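Long-range contacts in poly(ADP-ribose) glycohydrolase (Thermomonospora curvata, PDB 3SIG), which hydrolyses the ribose-ribose bonds of poly(ADP-ribose), releasing ADP-ribose, through a catalytic domain related to the macrodomains: residues Val232-Ala237 / Ala269-Phe274; Leu121-Leu125 / Leu147-Pro151. All blocks are in the same frame, centred on the assembly; numbering follows the deposited sequence.

Contact 1 of 2, residues Val232-Ala237 / Ala269-Phe274; sequences VAETFA and AFARRF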
# COMPACT_ATOMS: atom_id res chain seq x y z
N VAL A 232 -2.22 -10.34 -11.89
CA VAL A 232 -1.43 -9.47 -11.02
C VAL A 232 -0.26 -10.27 -10.41
O VAL A 232 0.88 -9.79 -10.37
CB VAL A 232 -2.29 -8.79 -9.94
CG1 VAL A 232 -1.43 -7.97 -9.02
CG2 VAL A 232 -3.35 -7.88 -10.62
N ALA A 233 -0.50 -11.52 -10.00
CA ALA A 233 0.59 -12.35 -9.52
C ALA A 233 1.63 -12.53 -10.61
O ALA A 233 2.83 -12.43 -10.36
CB ALA A 233 0.06 -13.70 -9.04
N GLU A 234 1.20 -12.81 -11.84
CA GLU A 234 2.13 -12.98 -12.96
C GLU A 234 2.93 -11.70 -13.22
O GLU A 234 4.12 -11.78 -13.57
CB GLU A 234 1.40 -13.44 -14.22
CG GLU A 234 2.31 -13.63 -15.40
CD GLU A 234 3.32 -14.73 -15.20
OE1 GLU A 234 3.01 -15.71 -14.50
OE2 GLU A 234 4.43 -14.62 -15.76
N THR A 235 2.30 -10.56 -13.04
CA THR A 235 2.96 -9.27 -13.25
C THR A 235 4.15 -9.17 -12.30
O THR A 235 5.28 -8.87 -12.71
CB THR A 235 2.00 -8.11 -13.01
OG1 THR A 235 0.96 -8.17 -13.99
CG2 THR A 235 2.67 -6.76 -13.10
N PHE A 236 3.91 -9.42 -11.01
CA PHE A 236 5.01 -9.39 -10.03
C PHE A 236 6.04 -10.47 -10.31
O PHE A 236 7.24 -10.24 -10.16
CB PHE A 236 4.51 -9.44 -8.60
CG PHE A 236 3.82 -8.19 -8.15
CD1 PHE A 236 4.53 -7.01 -8.03
CD2 PHE A 236 2.49 -8.22 -7.77
CE1 PHE A 236 3.89 -5.83 -7.58
CE2 PHE A 236 1.87 -7.05 -7.30
CZ PHE A 236 2.58 -5.87 -7.21
N ALA A 237 5.59 -11.65 -10.73
CA ALA A 237 6.52 -12.73 -11.05
C ALA A 237 7.46 -12.37 -12.18
O ALA A 237 8.66 -12.69 -12.12
CB ALA A 237 5.77 -14.00 -11.41
N ALA A 269 -4.32 -17.57 -5.85
CA ALA A 269 -3.61 -17.25 -7.08
C ALA A 269 -2.15 -16.93 -6.80
O ALA A 269 -1.26 -17.35 -7.54
CB ALA A 269 -4.27 -16.07 -7.78
N PHE A 270 -1.90 -16.20 -5.72
CA PHE A 270 -0.52 -15.88 -5.36
C PHE A 270 0.22 -17.11 -4.84
O PHE A 270 1.38 -17.33 -5.21
CB PHE A 270 -0.46 -14.71 -4.36
CG PHE A 270 -0.57 -13.37 -5.03
CD1 PHE A 270 0.55 -12.60 -5.28
CD2 PHE A 270 -1.80 -12.91 -5.48
CE1 PHE A 270 0.42 -11.38 -5.94
CE2 PHE A 270 -1.90 -11.71 -6.16
CZ PHE A 270 -0.79 -10.95 -6.38
N ALA A 271 -0.46 -17.95 -4.05
CA ALA A 271 0.16 -19.18 -3.54
C ALA A 271 0.56 -20.08 -4.68
O ALA A 271 1.63 -20.68 -4.66
CB ALA A 271 -0.80 -19.92 -2.59
N ARG A 272 -0.27 -20.16 -5.70
CA ARG A 272 0.04 -21.00 -6.86
C ARG A 272 1.26 -20.49 -7.59
O ARG A 272 2.12 -21.24 -8.03
CB ARG A 272 -1.14 -21.05 -7.82
CG ARG A 272 -2.27 -21.95 -7.31
CD ARG A 272 -3.28 -22.28 -8.39
NE ARG A 272 -4.04 -21.11 -8.82
CZ ARG A 272 -5.10 -20.63 -8.17
NH1 ARG A 272 -5.54 -21.22 -7.06
NH2 ARG A 272 -5.73 -19.57 -8.63
N ARG A 273 1.34 -19.18 -7.76
CA ARG A 273 2.41 -18.65 -8.59
C ARG A 273 3.75 -18.62 -7.86
O ARG A 273 4.78 -18.85 -8.49
CB ARG A 273 2.05 -17.24 -9.08
CG ARG A 273 3.09 -16.58 -10.02
CD ARG A 273 3.27 -17.46 -11.26
NE ARG A 273 4.36 -17.09 -12.16
CZ ARG A 273 5.63 -17.47 -12.01
NH1 ARG A 273 5.99 -18.19 -10.96
NH2 ARG A 273 6.54 -17.10 -12.90
N PHE A 274 3.74 -18.37 -6.56
CA PHE A 274 4.97 -18.17 -5.80
C PHE A 274 5.24 -19.28 -4.78
O PHE A 274 6.30 -19.28 -4.16
CB PHE A 274 4.94 -16.83 -5.08
CG PHE A 274 4.97 -15.64 -6.00
CD1 PHE A 274 6.17 -15.23 -6.58
CD2 PHE A 274 3.82 -14.94 -6.29
CE1 PHE A 274 6.20 -14.15 -7.42
CE2 PHE A 274 3.83 -13.86 -7.14
CZ PHE A 274 5.02 -13.46 -7.72
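The ring of F270 carries A233 on one face: CB of A233 stands 3.7 Å from the ring centroid and only 5° off the normal, a CH-pi contact over the centre of the face. Two apolar groups sit at the edge of the same ring, CG1 of V232, 4.0 Å from F270 CZ, and CD2 of F236. The ring of F274, by contrast, turns its edge to the neighbouring helix, its CZ lying 3.6 Å from the backbone N of A237. Two helices of the macrodomain-like alpha/beta fold meet here, 229-240 and the C-terminal 265-273; their segments 232-237 and 269-273 cross at -37°, the axes 9.4 Å apart at closest approach. A233 and A237 both point at the partner, and CB of A237 lies 3.8 Å from F274 CZ. Behind the rings lies the sheet, where both F270 and F274 meet F255 and V69. On the side nearer solvent, R273 reaches across to E234. CG anti to the backbone N (chi1 -178°) and a bend at chi2 bring its chain alongside A237, whose CB lies over one guanidinium face, off-centre, 3.5 Å from R273 NE. NE donates a 3.0 Å hydrogen bond to E234 OE1, part of a salt bridge; OE1 lies near the guanidinium plane, but NE meets it from above the carboxylate plane.

Contact 2 of 2, residues Leu121-Leu125 / Leu147-Pro151; sequences LYASL and LIYSP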
# COMPACT_ATOMS: atom_id res chain seq x y z
N LEU A 121 -0.90 7.35 7.77
CA LEU A 121 -0.89 7.45 6.32
C LEU A 121 -1.75 8.58 5.79
O LEU A 121 -1.35 9.27 4.86
CB LEU A 121 -1.34 6.13 5.71
CG LEU A 121 -1.38 6.09 4.18
CD1 LEU A 121 -0.01 6.38 3.54
CD2 LEU A 121 -1.93 4.74 3.74
N TYR A 122 -2.94 8.80 6.33
CA TYR A 122 -3.81 9.88 5.84
C TYR A 122 -3.16 11.23 5.96
O TYR A 122 -3.38 12.08 5.12
CB TYR A 122 -5.11 9.87 6.63
CG TYR A 122 -6.12 10.99 6.45
CD1 TYR A 122 -6.75 11.20 5.25
CD2 TYR A 122 -6.49 11.77 7.53
CE1 TYR A 122 -7.74 12.18 5.15
CE2 TYR A 122 -7.45 12.73 7.42
CZ TYR A 122 -8.04 12.92 6.24
OH TYR A 122 -9.03 13.90 6.17
N ALA A 123 -2.40 11.47 7.04
CA ALA A 123 -1.76 12.76 7.20
C ALA A 123 -0.77 12.99 6.05
O ALA A 123 -0.61 14.11 5.61
CB ALA A 123 -1.03 12.84 8.52
N SER A 124 -0.10 11.93 5.59
CA SER A 124 0.79 12.02 4.45
C SER A 124 0.04 12.24 3.14
O SER A 124 0.33 13.17 2.39
CB SER A 124 1.64 10.74 4.40
OG SER A 124 2.39 10.67 3.19
N LEU A 125 -0.92 11.37 2.85
CA LEU A 125 -1.62 11.42 1.56
C LEU A 125 -2.44 12.70 1.40
O LEU A 125 -2.50 13.26 0.30
CB LEU A 125 -2.50 10.21 1.37
CG LEU A 125 -1.80 8.87 1.48
CD1 LEU A 125 -2.80 7.72 1.20
CD2 LEU A 125 -0.62 8.83 0.52
N LEU A 147 2.99 8.16 -8.18
CA LEU A 147 3.17 7.42 -6.94
C LEU A 147 3.47 8.40 -5.83
O LEU A 147 4.24 9.33 -5.99
CB LEU A 147 4.33 6.39 -7.12
CG LEU A 147 4.70 5.51 -5.92
CD1 LEU A 147 5.23 4.17 -6.46
CD2 LEU A 147 5.75 6.19 -5.15
N ILE A 148 2.88 8.17 -4.67
CA ILE A 148 3.26 8.90 -3.47
C ILE A 148 4.10 8.00 -2.59
O ILE A 148 3.70 6.87 -2.25
CB ILE A 148 2.04 9.40 -2.69
CG1 ILE A 148 1.17 10.36 -3.52
CG2 ILE A 148 2.46 10.09 -1.41
CD1 ILE A 148 -0.21 10.63 -2.94
N TYR A 149 5.25 8.52 -2.21
CA TYR A 149 6.16 7.84 -1.31
C TYR A 149 6.05 8.52 0.05
O TYR A 149 6.28 9.73 0.18
CB TYR A 149 7.61 7.91 -1.82
CG TYR A 149 8.60 7.30 -0.83
CD1 TYR A 149 8.64 5.94 -0.61
CD2 TYR A 149 9.41 8.12 -0.12
CE1 TYR A 149 9.54 5.39 0.32
CE2 TYR A 149 10.30 7.60 0.81
CZ TYR A 149 10.33 6.23 1.01
OH TYR A 149 11.21 5.71 1.95
N SER A 150 5.73 7.71 1.06
CA SER A 150 5.53 8.19 2.45
C SER A 150 6.49 7.48 3.39
O SER A 150 6.27 6.34 3.76
CB SER A 150 4.08 7.91 2.88
OG SER A 150 3.13 8.44 1.97
N PRO A 151 7.57 8.16 3.79
CA PRO A 151 8.60 7.50 4.62
C PRO A 151 8.24 7.50 6.09
O PRO A 151 7.68 8.48 6.60
CB PRO A 151 9.84 8.36 4.41
CG PRO A 151 9.29 9.75 4.17
CD PRO A 151 7.96 9.52 3.41
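OG of S124 is held by two hydroxyls: OG of S150, only 2.6 Å away across the contact, and OG1 of T41. The short S124-S150 hydrogen bond joins two buried serines whose CB atoms both point at the opposite segment. The torsions bring the oxygens together, OG of S124 extending anti to its own backbone N (chi1 171°), while OG of S150 swings anti to the carbonyl carbon (chi1 -54°). Two leucine methyls lie near S150 OG: CD1 of L121 is 4.1 Å from it, and CD2 of L125 is 4.0 Å from the same oxygen. Here the short helix 121-125 packs on a face of the mixed central sheet of the macrodomain-like fold; the axes of 121-125 and 147-151, a part of strand 147-157, lie 132° apart in direction and approach to 9.2 Å. The strand runs antiparallel to both its neighbours, S150 pairing through its backbone with F172 and Y149 with R42. Beside the serines, L125 and I148 add an apolar contact. CD2 of L125 fits against the branched side chain of I148, 3.8 Å from CG2 and 3.9 Å from CD1, touching both arms of the isoleucine. Y132 of helix 129-138 packs against L125 and I148 alike.

How the contacts relate
Contacts 1 and 2 lie on opposite sides of the chain's centre, their centres about 26 Å apart and their nearest atoms about 10 Å, and share no helix or strand. Contact 2 is the deeper, about 10 Å from the chain centre against about 17 Å, and every residue touching across it is buried; contact 1 is also mostly buried, but E234 is exposed and R273 and F274 partly so. Their polar bonds follow suit: a charged pair on the more exposed side of contact 1, an uncharged hydroxyl pair within contact 2. Contact 1 joins helix to helix and buries 359 Å², contact 2 sets a helix on a strand with 176 Å². Each has one side chain about 8 Å from the bound ADP-ribose, F270 and L125.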